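Long-range contacts in periplasmic divalent cation tolerance protein (Xylella fastidiosa, PDB 2NUH), which is of unknown function but may bind copper ions and contribute to tolerance of divalent cations: residues Leu7-Cys12 with Gln57-Thr62; Glu19-Val24 with Thr72-Leu77; Leu30-Thr35 with Thr99-Glu104. One frame throughout, in Å; residues are numbered along the deposited sequence.

Contact 1 (Leu7-Cys12 with Gln57-Thr62); sequences LIFSTC and QLLIKT
I8 and I60 face each other as a hydrogen-bonded antiparallel pair, and their two backbone bonds are nearly straight: I8 N reaches I60 O at 2.7 Å with 171° at the hydrogen, and I60 N returns the bond to I8 O. Two residues on, S10 and L58 form the second such pair, less evenly. L58 N lies 2.7 Å from S10 O, whereas S10 N stands above the carbonyl plane of L58 O at 3.2 Å. Between these rungs the CA of F9, in a non-hydrogen-bonded pair with L59, directs its hydrogen at L58 O.

The face carrying I8, S10, L58 and I60 is turned to the helices. The CB atoms of I8 and I60 meet at 3.8 Å, with the two side chains slanting across one another, and I8 CD1 runs on to T62 CG2 at 3.6 Å. On the other face L7 lies alongside K61, pointing the same way; with CG anti to the backbone N (chi1 -176°) its CD1 swings across to K61 CD at 3.6 Å. The K61 chain, bent at chi2 and chi3, curls back so that NZ bonds L59 O from above the carbonyl plane and also T35 OG1 on the adjoining strand.

Further out, A70, I71 and L74 of helix 67-77 cover I8 and S10, and A18 and I21 of helix 15-27 cover L58. S10 OG is held by E84 O and T62 OG1 by L30 O, so buried hydroxyls on the helix-covered side have backbone acceptors. The chemistry is that of a central strand pair: much of the backbone hydrogen bonding is used between strands, while T11 O turns to H78 NE2; one face is largely aliphatic for helix packing, and the other mixes L7, F9 and L59 with the polar Q57 and K61.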
ATOM      1  N   LEU A   7       6.318   1.917  -5.295  1.00 12.78           N
ATOM      2  CA  LEU A   7       4.877   1.924  -5.232  1.00 13.51           C
ATOM      3  C   LEU A   7       4.484   0.562  -4.705  1.00 12.43           C
ATOM      4  O   LEU A   7       4.820  -0.455  -5.310  1.00 12.97           O
ATOM      5  CB  LEU A   7       4.304   2.118  -6.639  1.00 13.84           C
ATOM      6  CG  LEU A   7       2.808   2.255  -6.900  1.00 16.92           C
ATOM      7  CD1 LEU A   7       2.175   3.319  -6.034  1.00 18.03           C
ATOM      8  CD2 LEU A   7       2.607   2.584  -8.359  1.00 16.33           C
ATOM      9  N   ILE A   8       3.792   0.535  -3.574  1.00 11.58           N
ATOM     10  CA  ILE A   8       3.331  -0.733  -3.022  1.00 11.78           C
ATOM     11  C   ILE A   8       1.854  -0.865  -3.271  1.00 11.85           C
ATOM     12  O   ILE A   8       1.096   0.045  -2.965  1.00 11.58           O
ATOM     13  CB  ILE A   8       3.578  -0.813  -1.508  1.00 11.39           C
ATOM     14  CG1 ILE A   8       5.067  -0.624  -1.211  1.00 13.74           C
ATOM     15  CG2 ILE A   8       3.076  -2.146  -0.950  1.00 14.41           C
ATOM     16  CD1 ILE A   8       5.354  -0.441   0.264  1.00 15.03           C
ATOM     17  N   PHE A   9       1.473  -2.009  -3.830  1.00 11.57           N
ATOM     18  CA  PHE A   9       0.081  -2.350  -4.037  1.00 11.50           C
ATOM     19  C   PHE A   9      -0.373  -3.227  -2.901  1.00 11.66           C
ATOM     20  O   PHE A   9       0.291  -4.186  -2.544  1.00 11.79           O
ATOM     21  CB  PHE A   9      -0.086  -3.109  -5.351  1.00 11.61           C
ATOM     22  CG  PHE A   9       0.221  -2.293  -6.561  1.00 12.56           C
ATOM     23  CD1 PHE A   9      -0.802  -1.802  -7.359  1.00 13.72           C
ATOM     24  CD2 PHE A   9       1.532  -2.023  -6.918  1.00 12.90           C
ATOM     25  CE1 PHE A   9      -0.514  -1.041  -8.492  1.00 15.35           C
ATOM     26  CE2 PHE A   9       1.826  -1.274  -8.044  1.00 14.27           C
ATOM     27  CZ  PHE A   9       0.795  -0.774  -8.821  1.00 14.44           C
ATOM     28  N   SER A  10      -1.524  -2.891  -2.343  1.00 11.22           N
ATOM     29  CA  SER A  10      -2.182  -3.751  -1.381  1.00 11.64           C
ATOM     30  C   SER A  10      -3.666  -3.601  -1.599  1.00 11.86           C
ATOM     31  O   SER A  10      -4.091  -2.720  -2.331  1.00 12.01           O
ATOM     32  CB  SER A  10      -1.829  -3.342   0.046  1.00 12.72           C
ATOM     33  OG  SER A  10      -2.347  -4.284   0.965  1.00 12.48           O
ATOM     34  N   THR A  11      -4.459  -4.465  -0.992  1.00 11.51           N
ATOM     35  CA  THR A  11      -5.893  -4.267  -1.000  1.00 12.45           C
ATOM     36  C   THR A  11      -6.395  -4.448   0.403  1.00 13.08           C
ATOM     37  O   THR A  11      -5.753  -5.125   1.208  1.00 13.79           O
ATOM     38  CB  THR A  11      -6.630  -5.262  -1.900  1.00 13.23           C
ATOM     39  OG1 THR A  11      -6.377  -6.591  -1.444  1.00 14.36           O
ATOM     40  CG2 THR A  11      -6.186  -5.137  -3.327  1.00 12.88           C
ATOM     41  N   CYS A  12      -7.526  -3.839   0.706  1.00 13.43           N
ATOM     42  CA  CYS A  12      -8.165  -4.089   1.988  1.00 15.36           C
ATOM     43  C   CYS A  12      -9.638  -4.253   1.766  1.00 15.04           C
ATOM     44  O   CYS A  12     -10.164  -3.849   0.738  1.00 13.95           O
ATOM     45  CB  CYS A  12      -7.963  -2.985   3.022  1.00 16.78           C
ATOM     46  SG  CYS A  12      -8.072  -1.360   2.366  0.50 19.45           S
ATOM     47  N   GLN A  57      -8.416  -0.878  -3.378  1.00 11.09           N
ATOM     48  CA  GLN A  57      -7.051  -1.022  -3.818  1.00 11.23           C
ATOM     49  C   GLN A  57      -6.232   0.103  -3.233  1.00 11.46           C
ATOM     50  O   GLN A  57      -6.649   1.261  -3.275  1.00 12.40           O
ATOM     51  CB  GLN A  57      -6.989  -0.996  -5.350  1.00 11.92           C
ATOM     52  CG  GLN A  57      -5.574  -1.044  -5.904  1.00 12.16           C
ATOM     53  CD  GLN A  57      -4.953  -2.401  -5.761  1.00 13.54           C
ATOM     54  OE1 GLN A  57      -3.845  -2.549  -5.220  1.00 15.15           O
ATOM     55  NE2 GLN A  57      -5.653  -3.403  -6.228  1.00 10.26           N
ATOM     56  N   LEU A  58      -5.074  -0.235  -2.677  1.00 10.97           N
ATOM     57  CA  LEU A  58      -4.177   0.773  -2.153  1.00 11.12           C
ATOM     58  C   LEU A  58      -2.963   0.895  -3.032  1.00 11.04           C
ATOM     59  O   LEU A  58      -2.451  -0.100  -3.555  1.00 10.91           O
ATOM     60  CB  LEU A  58      -3.709   0.424  -0.741  1.00 11.31           C
ATOM     61  CG  LEU A  58      -4.778   0.236   0.328  1.00 12.02           C
ATOM     62  CD1 LEU A  58      -4.040  -0.046   1.618  1.00 15.11           C
ATOM     63  CD2 LEU A  58      -5.631   1.471   0.477  1.00 13.28           C
ATOM     64  N   LEU A  59      -2.526   2.136  -3.189  1.00 10.99           N
ATOM     65  CA  LEU A  59      -1.281   2.453  -3.859  1.00 11.63           C
ATOM     66  C   LEU A  59      -0.496   3.269  -2.867  1.00 11.33           C
ATOM     67  O   LEU A  59      -0.838   4.409  -2.571  1.00 11.45           O
ATOM     68  CB  LEU A  59      -1.508   3.276  -5.131  1.00 12.29           C
ATOM     69  CG  LEU A  59      -2.226   2.648  -6.312  1.00 15.08           C
ATOM     70  CD1 LEU A  59      -2.433   3.701  -7.369  1.00 17.13           C
ATOM     71  CD2 LEU A  59      -1.413   1.520  -6.878  1.00 18.67           C
ATOM     72  N   ILE A  60       0.550   2.664  -2.341  1.00 11.18           N
ATOM     73  CA  ILE A  60       1.322   3.261  -1.269  1.00 11.64           C
ATOM     74  C   ILE A  60       2.617   3.762  -1.852  1.00 11.75           C
ATOM     75  O   ILE A  60       3.348   3.000  -2.467  1.00 12.20           O
ATOM     76  CB  ILE A  60       1.606   2.214  -0.202  1.00 12.11           C
ATOM     77  CG1 ILE A  60       0.294   1.760   0.413  1.00 11.54           C
ATOM     78  CG2 ILE A  60       2.500   2.774   0.880  1.00 12.91           C
ATOM     79  CD1 ILE A  60       0.365   0.381   1.025  1.00 12.13           C
ATOM     80  N   LYS A  61       2.911   5.044  -1.656  1.00 12.07           N
ATOM     81  CA  LYS A  61       4.126   5.618  -2.214  1.00 12.46           C
ATOM     82  C   LYS A  61       5.143   5.755  -1.101  1.00 11.87           C
ATOM     83  O   LYS A  61       4.903   6.416  -0.106  1.00 12.23           O
ATOM     84  CB  LYS A  61       3.843   6.987  -2.827  1.00 13.54           C
ATOM     85  CG  LYS A  61       3.385   6.964  -4.281  1.00 17.97           C
ATOM     86  CD  LYS A  61       1.946   6.548  -4.441  1.00 22.91           C
ATOM     87  CE  LYS A  61       0.995   7.676  -4.112  1.00 24.68           C
ATOM     88  NZ  LYS A  61      -0.403   7.202  -4.140  1.00 26.61           N
ATOM     89  N   THR A  62       6.292   5.133  -1.275  1.00 12.03           N
ATOM     90  CA  THR A  62       7.291   5.150  -0.234  1.00 12.74           C
ATOM     91  C   THR A  62       8.651   5.098  -0.902  1.00 13.04           C
ATOM     92  O   THR A  62       8.750   5.303  -2.101  1.00 12.31           O
ATOM     93  CB  THR A  62       7.055   3.997   0.774  1.00 13.69           C
ATOM     94  OG1 THR A  62       7.948   4.136   1.888  1.00 15.03           O
ATOM     95  CG2 THR A  62       7.213   2.636   0.128  1.00 13.46           C
TER

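Contact 2 (Glu19-Val24 with Thr72-Leu77)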
ATOM      1  N   GLU A  19      -8.587   3.409   5.437  1.00 12.76           N
ATOM      2  CA  GLU A  19      -8.316   4.672   6.103  1.00 13.36           C
ATOM      3  C   GLU A  19      -7.298   4.472   7.207  1.00 13.08           C
ATOM      4  O   GLU A  19      -6.396   5.282   7.371  1.00 13.40           O
ATOM      5  CB  GLU A  19      -9.607   5.258   6.663  1.00 13.92           C
ATOM      6  CG  GLU A  19     -10.633   5.524   5.571  1.00 19.86           C
ATOM      7  CD  GLU A  19     -11.889   6.221   6.055  1.00 25.72           C
ATOM      8  OE1 GLU A  19     -12.822   6.360   5.227  1.00 28.45           O
ATOM      9  OE2 GLU A  19     -11.946   6.634   7.243  1.00 28.30           O
ATOM     10  N   ILE A  20      -7.452   3.392   7.963  1.00 13.12           N
ATOM     11  CA  ILE A  20      -6.513   3.113   9.044  1.00 13.57           C
ATOM     12  C   ILE A  20      -5.118   2.950   8.474  1.00 13.22           C
ATOM     13  O   ILE A  20      -4.167   3.563   8.940  1.00 14.31           O
ATOM     14  CB  ILE A  20      -6.911   1.855   9.822  1.00 13.88           C
ATOM     15  CG1 ILE A  20      -8.219   2.096  10.577  1.00 15.10           C
ATOM     16  CG2 ILE A  20      -5.800   1.417  10.794  1.00 15.50           C
ATOM     17  CD1 ILE A  20      -8.901   0.823  10.980  1.00 15.90           C
ATOM     18  N   ILE A  21      -4.997   2.126   7.441  1.00 12.75           N
ATOM     19  CA  ILE A  21      -3.683   1.858   6.870  1.00 12.86           C
ATOM     20  C   ILE A  21      -3.093   3.121   6.277  1.00 12.75           C
ATOM     21  O   ILE A  21      -1.916   3.430   6.484  1.00 13.08           O
ATOM     22  CB  ILE A  21      -3.763   0.737   5.828  1.00 12.79           C
ATOM     23  CG1 ILE A  21      -3.936  -0.605   6.539  1.00 14.32           C
ATOM     24  CG2 ILE A  21      -2.508   0.719   4.941  1.00 13.63           C
ATOM     25  CD1 ILE A  21      -4.558  -1.684   5.656  1.00 16.52           C
ATOM     26  N   SER A  22      -3.911   3.847   5.530  1.00 12.60           N
ATOM     27  CA  SER A  22      -3.442   5.063   4.888  1.00 12.77           C
ATOM     28  C   SER A  22      -2.950   6.059   5.918  1.00 13.27           C
ATOM     29  O   SER A  22      -1.844   6.611   5.795  1.00 13.45           O
ATOM     30  CB  SER A  22      -4.580   5.691   4.091  1.00 12.50           C
ATOM     31  OG  SER A  22      -4.941   4.873   2.999  1.00 14.61           O
ATOM     32  N   ARG A  23      -3.769   6.295   6.938  1.00 13.33           N
ATOM     33  CA  ARG A  23      -3.434   7.299   7.924  1.00 14.83           C
ATOM     34  C   ARG A  23      -2.205   6.894   8.712  1.00 13.85           C
ATOM     35  O   ARG A  23      -1.310   7.707   8.932  1.00 14.66           O
ATOM     36  CB  ARG A  23      -4.605   7.551   8.868  1.00 15.06           C
ATOM     37  CG  ARG A  23      -5.796   8.236   8.230  1.00 18.17           C
ATOM     38  CD  ARG A  23      -6.868   8.564   9.288  1.00 19.02           C
ATOM     39  NE  ARG A  23      -6.285   9.161  10.497  1.00 25.05           N
ATOM     40  CZ  ARG A  23      -6.175   8.540  11.671  1.00 29.02           C
ATOM     41  NH1 ARG A  23      -5.625   9.155  12.713  1.00 28.75           N
ATOM     42  NH2 ARG A  23      -6.623   7.304  11.818  1.00 30.99           N
ATOM     43  N   VAL A  24      -2.150   5.636   9.128  1.00 13.17           N
ATOM     44  CA  VAL A  24      -1.028   5.208   9.959  1.00 13.12           C
ATOM     45  C   VAL A  24       0.280   5.217   9.187  1.00 12.75           C
ATOM     46  O   VAL A  24       1.291   5.674   9.680  1.00 12.55           O
ATOM     47  CB  VAL A  24      -1.263   3.835  10.597  1.00 13.52           C
ATOM     48  CG1 VAL A  24       0.022   3.318  11.240  1.00 14.78           C
ATOM     49  CG2 VAL A  24      -2.356   3.952  11.647  1.00 14.64           C
ATOM     50  N   THR A  72       5.412  -4.259   6.640  1.00 11.58           N
ATOM     51  CA  THR A  72       5.164  -4.967   7.872  1.00 11.99           C
ATOM     52  C   THR A  72       4.145  -4.208   8.701  1.00 11.96           C
ATOM     53  O   THR A  72       3.286  -4.818   9.336  1.00 11.43           O
ATOM     54  CB  THR A  72       6.452  -5.232   8.678  1.00 13.32           C
ATOM     55  OG1 THR A  72       7.035  -3.998   9.067  1.00 15.73           O
ATOM     56  CG2 THR A  72       7.461  -5.971   7.845  1.00 12.92           C
ATOM     57  N   ARG A  73       4.198  -2.877   8.683  1.00 11.36           N
ATOM     58  CA  ARG A  73       3.186  -2.122   9.416  1.00 10.98           C
ATOM     59  C   ARG A  73       1.811  -2.297   8.781  1.00 11.67           C
ATOM     60  O   ARG A  73       0.803  -2.438   9.468  1.00 11.23           O
ATOM     61  CB  ARG A  73       3.558  -0.647   9.476  1.00 11.86           C
ATOM     62  CG  ARG A  73       2.681   0.177  10.394  1.00 12.20           C
ATOM     63  CD  ARG A  73       2.828  -0.257  11.845  1.00 14.71           C
ATOM     64  NE  ARG A  73       2.180   0.735  12.693  1.00 14.47           N
ATOM     65  CZ  ARG A  73       1.233   0.469  13.576  1.00 14.10           C
ATOM     66  NH1 ARG A  73       0.700   1.478  14.253  1.00 14.01           N
ATOM     67  NH2 ARG A  73       0.837  -0.780  13.795  1.00 14.11           N
ATOM     68  N   LEU A  74       1.774  -2.300   7.455  1.00 11.59           N
ATOM     69  CA  LEU A  74       0.546  -2.628   6.743  1.00 12.42           C
ATOM     70  C   LEU A  74      -0.005  -3.961   7.244  1.00 12.15           C
ATOM     71  O   LEU A  74      -1.194  -4.083   7.540  1.00 11.96           O
ATOM     72  CB  LEU A  74       0.847  -2.688   5.244  1.00 12.77           C
ATOM     73  CG  LEU A  74      -0.114  -3.330   4.253  1.00 15.54           C
ATOM     74  CD1 LEU A  74      -1.248  -2.403   3.981  1.00 19.08           C
ATOM     75  CD2 LEU A  74       0.636  -3.639   2.956  1.00 15.30           C
ATOM     76  N   CYS A  75       0.870  -4.952   7.355  1.00 11.81           N
ATOM     77  CA  CYS A  75       0.418  -6.239   7.860  1.00 12.06           C
ATOM     78  C   CYS A  75      -0.135  -6.136   9.262  1.00 11.68           C
ATOM     79  O   CYS A  75      -1.124  -6.786   9.578  1.00 11.81           O
ATOM     80  CB  CYS A  75       1.556  -7.234   7.855  1.00 12.28           C
ATOM     81  SG  CYS A  75       2.002  -7.767   6.233  1.00 14.13           S
ATOM     82  N   ALA A  76       0.522  -5.336  10.099  1.00 11.55           N
ATOM     83  CA  ALA A  76       0.124  -5.228  11.494  1.00 11.91           C
ATOM     84  C   ALA A  76      -1.266  -4.623  11.606  1.00 12.13           C
ATOM     85  O   ALA A  76      -1.965  -4.821  12.598  1.00 12.66           O
ATOM     86  CB  ALA A  76       1.128  -4.381  12.250  1.00 12.08           C
ATOM     87  N   LEU A  77      -1.651  -3.867  10.587  1.00 12.30           N
ATOM     88  CA  LEU A  77      -2.914  -3.147  10.616  1.00 11.87           C
ATOM     89  C   LEU A  77      -3.965  -3.840   9.796  1.00 11.78           C
ATOM     90  O   LEU A  77      -5.094  -3.369   9.706  1.00 12.67           O
ATOM     91  CB  LEU A  77      -2.719  -1.753  10.035  1.00 12.49           C
ATOM     92  CG  LEU A  77      -1.751  -0.849  10.788  1.00 13.70           C
ATOM     93  CD1 LEU A  77      -1.412   0.366   9.940  1.00 15.08           C
ATOM     94  CD2 LEU A  77      -2.350  -0.451  12.122  1.00 14.45           C
TER
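The segments of helices 15-27 and 67-77 run roughly antiparallel, at 145° between their N-to-C directions, with axes 9.8 Å apart at closest approach and I21 and L74 nearest in the backbone. L77 carries much of the contact. Its CD1 meets V24 CG1 tip to tip at 3.5 Å, and its CD2 approaches I20 CG2 at 4.1 Å. The L77 and I21 side chains run past each other in opposite directions, L77 CB against I21 CG1 (3.9 Å). One leucine thus touches I20 and its neighbour I21 on one turn and V24 on the next.

Deeper, toward the sheet, I21 and L74 slant across one another, with CG2 of I21 3.5 Å from CD1 of L74. Here chi1 of L74 (165°) turns CG away from its own amide nitrogen, which brings CD1 to I21.

At the outer margin R73 crosses V24 at about a right angle, and NH1 comes within 3.6 Å of V24 CG1. CG of its own helix neighbour L77 lies 3.9 Å above the guanidinium plane, displaced toward the rim, while A76 CB sits at the edge. NE forms a salt bridge with E28, just beyond the end of helix 15-27, which ties the charge to the partner side and probably helps fix the rotation of the group over the apolar patch.

Below, I21 packs on L58 and L74 on S10, both from the sheet. Two antiparallel helices side by side on one face of an antiparallel sheet are characteristic of the ferredoxin-like alpha/beta sandwich that CutA shares with the GlnB-like proteins.

Contact 3 (Leu30-Thr35 with Thr99-Glu104); sequences LAACVT and TWINTE
The C-terminal helix 95-105 of the CutA fold packs here against the lead-in to strand 33-38, and A32 is the residue it closes upon. The A32 methyl is the hub: CB lies 3.6 Å from I101 CA, close against the helix backbone, and 3.9 Å from E104 CB. The small side chain lets the two main chains come close, with the CA atoms of A32 and I101 5.1 Å apart.

W100 flanks the same methyl. The W100 chi1 of 173° extends the indole past A32, whose CB makes an off-centre CH-pi contact 4.2 Å from the centroid of the six-membered ring, 30° off the normal. CH2 is also 3.5 Å from A32 O, and C33 CB meets the ring at its edge, near its plane.

This helix follows the last strand of the ferredoxin-like core, away from the two helices packed on the sheet, and borders the start of a strand paired in the sheet with strand 50-63, where A32 and C33 bond the backbone of K61.

The first torsion of E104 (chi1 -76°) sets CG 3.3 Å above the W100 plane, offset to the rim, and the bend at chi2 then turns the carboxylate. A water bridges that carboxylate to the strand, donating to both E104 OE2 and A32 O at 2.6 Å. Away from the strand, N102 OD1 bonds N63 ND2; E104 O accepts from R29 NH1.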
ATOM      1  N   LEU A  30       6.037   6.131   7.108  1.00 12.84           N
ATOM      2  CA  LEU A  30       6.435   4.934   6.390  1.00 12.51           C
ATOM      3  C   LEU A  30       6.093   5.049   4.922  1.00 12.71           C
ATOM      4  O   LEU A  30       6.617   4.311   4.099  1.00 12.84           O
ATOM      5  CB  LEU A  30       5.756   3.707   6.986  1.00 12.54           C
ATOM      6  CG  LEU A  30       6.066   3.503   8.462  1.00 13.32           C
ATOM      7  CD1 LEU A  30       5.378   2.256   8.930  1.00 13.56           C
ATOM      8  CD2 LEU A  30       7.561   3.396   8.722  1.00 15.14           C
ATOM      9  N   ALA A  31       5.190   5.970   4.614  1.00 12.32           N
ATOM     10  CA  ALA A  31       4.813   6.246   3.241  1.00 12.49           C
ATOM     11  C   ALA A  31       4.543   7.728   3.162  1.00 12.32           C
ATOM     12  O   ALA A  31       4.102   8.324   4.135  1.00 12.67           O
ATOM     13  CB  ALA A  31       3.572   5.465   2.870  1.00 12.66           C
ATOM     14  N   ALA A  32       4.832   8.332   2.011  1.00 12.24           N
ATOM     15  CA  ALA A  32       4.554   9.747   1.836  1.00 12.79           C
ATOM     16  C   ALA A  32       3.084   9.962   1.521  1.00 12.79           C
ATOM     17  O   ALA A  32       2.520  10.994   1.819  1.00 13.04           O
ATOM     18  CB  ALA A  32       5.384  10.302   0.742  1.00 12.79           C
ATOM     19  N   CYS A  33       2.466   8.980   0.889  1.00 13.35           N
ATOM     20  CA  CYS A  33       1.067   9.114   0.546  1.00 13.81           C
ATOM     21  C   CYS A  33       0.522   7.746   0.242  1.00 12.30           C
ATOM     22  O   CYS A  33       1.255   6.838  -0.139  1.00 12.30           O
ATOM     23  CB  CYS A  33       0.874  10.104  -0.618  1.00 15.16           C
ATOM     24  SG  CYS A  33      -0.598   9.934  -1.689  0.50 16.19           S
ATOM     25  N   VAL A  34      -0.773   7.598   0.459  1.00 11.27           N
ATOM     26  CA  VAL A  34      -1.444   6.361   0.107  1.00 11.03           C
ATOM     27  C   VAL A  34      -2.708   6.720  -0.627  1.00 10.79           C
ATOM     28  O   VAL A  34      -3.493   7.548  -0.144  1.00 10.61           O
ATOM     29  CB  VAL A  34      -1.806   5.532   1.344  1.00 10.60           C
ATOM     30  CG1 VAL A  34      -2.578   4.291   0.926  1.00 12.03           C
ATOM     31  CG2 VAL A  34      -0.547   5.141   2.114  1.00 12.20           C
ATOM     32  N   THR A  35      -2.897   6.129  -1.805  1.00 10.28           N
ATOM     33  CA  THR A  35      -4.108   6.348  -2.562  1.00 10.94           C
ATOM     34  C   THR A  35      -4.976   5.116  -2.495  1.00 11.26           C
ATOM     35  O   THR A  35      -4.500   3.996  -2.670  1.00 11.51           O
ATOM     36  CB  THR A  35      -3.761   6.679  -4.012  1.00 11.34           C
ATOM     37  OG1 THR A  35      -2.978   7.880  -4.017  1.00 12.43           O
ATOM     38  CG2 THR A  35      -5.009   6.888  -4.860  1.00 12.28           C
ATOM     39  N   THR A  99      11.617  13.730  -4.713  1.00 16.29           N
ATOM     40  CA  THR A  99      12.245  14.367  -3.561  1.00 16.99           C
ATOM     41  C   THR A  99      11.234  14.533  -2.433  1.00 16.89           C
ATOM     42  O   THR A  99      11.546  14.286  -1.269  1.00 17.24           O
ATOM     43  CB  THR A  99      12.878  15.716  -3.947  1.00 17.38           C
ATOM     44  OG1 THR A  99      13.967  15.456  -4.838  1.00 18.92           O
ATOM     45  CG2 THR A  99      13.397  16.468  -2.716  1.00 18.46           C
ATOM     46  N   TRP A 100      10.018  14.944  -2.773  1.00 16.42           N
ATOM     47  CA  TRP A 100       8.974  15.104  -1.763  1.00 16.14           C
ATOM     48  C   TRP A 100       8.667  13.788  -1.034  1.00 16.10           C
ATOM     49  O   TRP A 100       8.568  13.761   0.195  1.00 15.83           O
ATOM     50  CB  TRP A 100       7.710  15.703  -2.385  1.00 16.33           C
ATOM     51  CG  TRP A 100       6.569  15.735  -1.442  1.00 16.47           C
ATOM     52  CD1 TRP A 100       6.328  16.666  -0.468  1.00 17.56           C
ATOM     53  CD2 TRP A 100       5.515  14.775  -1.354  1.00 16.44           C
ATOM     54  NE1 TRP A 100       5.177  16.343   0.218  1.00 19.37           N
ATOM     55  CE2 TRP A 100       4.658  15.188  -0.307  1.00 17.56           C
ATOM     56  CE3 TRP A 100       5.206  13.608  -2.062  1.00 15.70           C
ATOM     57  CZ2 TRP A 100       3.509  14.466   0.050  1.00 17.76           C
ATOM     58  CZ3 TRP A 100       4.063  12.889  -1.703  1.00 16.94           C
ATOM     59  CH2 TRP A 100       3.233  13.325  -0.658  1.00 17.56           C
ATOM     60  N   ILE A 101       8.550  12.695  -1.779  1.00 15.90           N
ATOM     61  CA  ILE A 101       8.299  11.403  -1.152  1.00 16.23           C
ATOM     62  C   ILE A 101       9.381  11.148  -0.134  1.00 17.11           C
ATOM     63  O   ILE A 101       9.097  10.815   1.017  1.00 17.12           O
ATOM     64  CB  ILE A 101       8.267  10.268  -2.181  1.00 15.87           C
ATOM     65  CG1 ILE A 101       6.989  10.373  -3.002  1.00 16.37           C
ATOM     66  CG2 ILE A 101       8.346   8.896  -1.480  1.00 16.43           C
ATOM     67  CD1 ILE A 101       6.944   9.437  -4.169  1.00 18.11           C
ATOM     68  N   ASN A 102      10.624  11.351  -0.555  1.00 17.47           N
ATOM     69  CA  ASN A 102      11.757  11.036   0.294  1.00 18.84           C
ATOM     70  C   ASN A 102      11.831  11.940   1.499  1.00 19.56           C
ATOM     71  O   ASN A 102      12.088  11.466   2.603  1.00 20.18           O
ATOM     72  CB  ASN A 102      13.061  11.090  -0.500  1.00 18.95           C
ATOM     73  CG  ASN A 102      13.252   9.870  -1.364  1.00 21.08           C
ATOM     74  OD1 ASN A 102      13.196   8.750  -0.877  1.00 24.04           O
ATOM     75  ND2 ASN A 102      13.488  10.077  -2.657  1.00 22.86           N
ATOM     76  N   THR A 103      11.607  13.237   1.298  1.00 19.90           N
ATOM     77  CA  THR A 103      11.722  14.189   2.403  1.00 20.70           C
ATOM     78  C   THR A 103      10.590  14.027   3.410  1.00 20.42           C
ATOM     79  O   THR A 103      10.759  14.319   4.595  1.00 21.12           O
ATOM     80  CB  THR A 103      11.821  15.645   1.923  1.00 21.05           C
ATOM     81  OG1 THR A 103      10.667  15.979   1.149  1.00 23.18           O
ATOM     82  CG2 THR A 103      13.072  15.829   1.074  1.00 22.56           C
ATOM     83  N   GLU A 104       9.443  13.536   2.951  1.00 19.77           N
ATOM     84  CA  GLU A 104       8.333  13.267   3.852  1.00 19.67           C
ATOM     85  C   GLU A 104       8.645  12.191   4.866  1.00 19.32           C
ATOM     86  O   GLU A 104       8.120  12.220   5.985  1.00 19.62           O
ATOM     87  CB  GLU A 104       7.086  12.848   3.080  1.00 19.64           C
ATOM     88  CG  GLU A 104       6.374  13.998   2.409  1.00 20.95           C
ATOM     89  CD  GLU A 104       5.789  14.976   3.406  1.00 21.66           C
ATOM     90  OE1 GLU A 104       6.369  16.071   3.562  1.00 23.01           O
ATOM     91  OE2 GLU A 104       4.756  14.649   4.032  1.00 25.07           O
TER
HETATM   92  O   HOH W   1       2.776  13.078   3.307  1.00 26.32           O

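In the fold
From the N terminus, strand 5-12 runs into helix 15-27 and then strand 33-38, so the first halves of contacts 1, 2 and 3 come in order before any is closed. Strand 50-63 closes contact 1 by returning beside the first strand; helix 67-77 closes contact 2, and helix 95-105, near the C terminus, closes contact 3. The three loops therefore all cross one another, and none encloses another. Contact 1 forms the middle of the sheet, contact 2 joins the two helices resting on it, and contact 3 attaches the terminal helix at the start of strand 33-38, which pairs with strand 50-63 and packs V34 against S22.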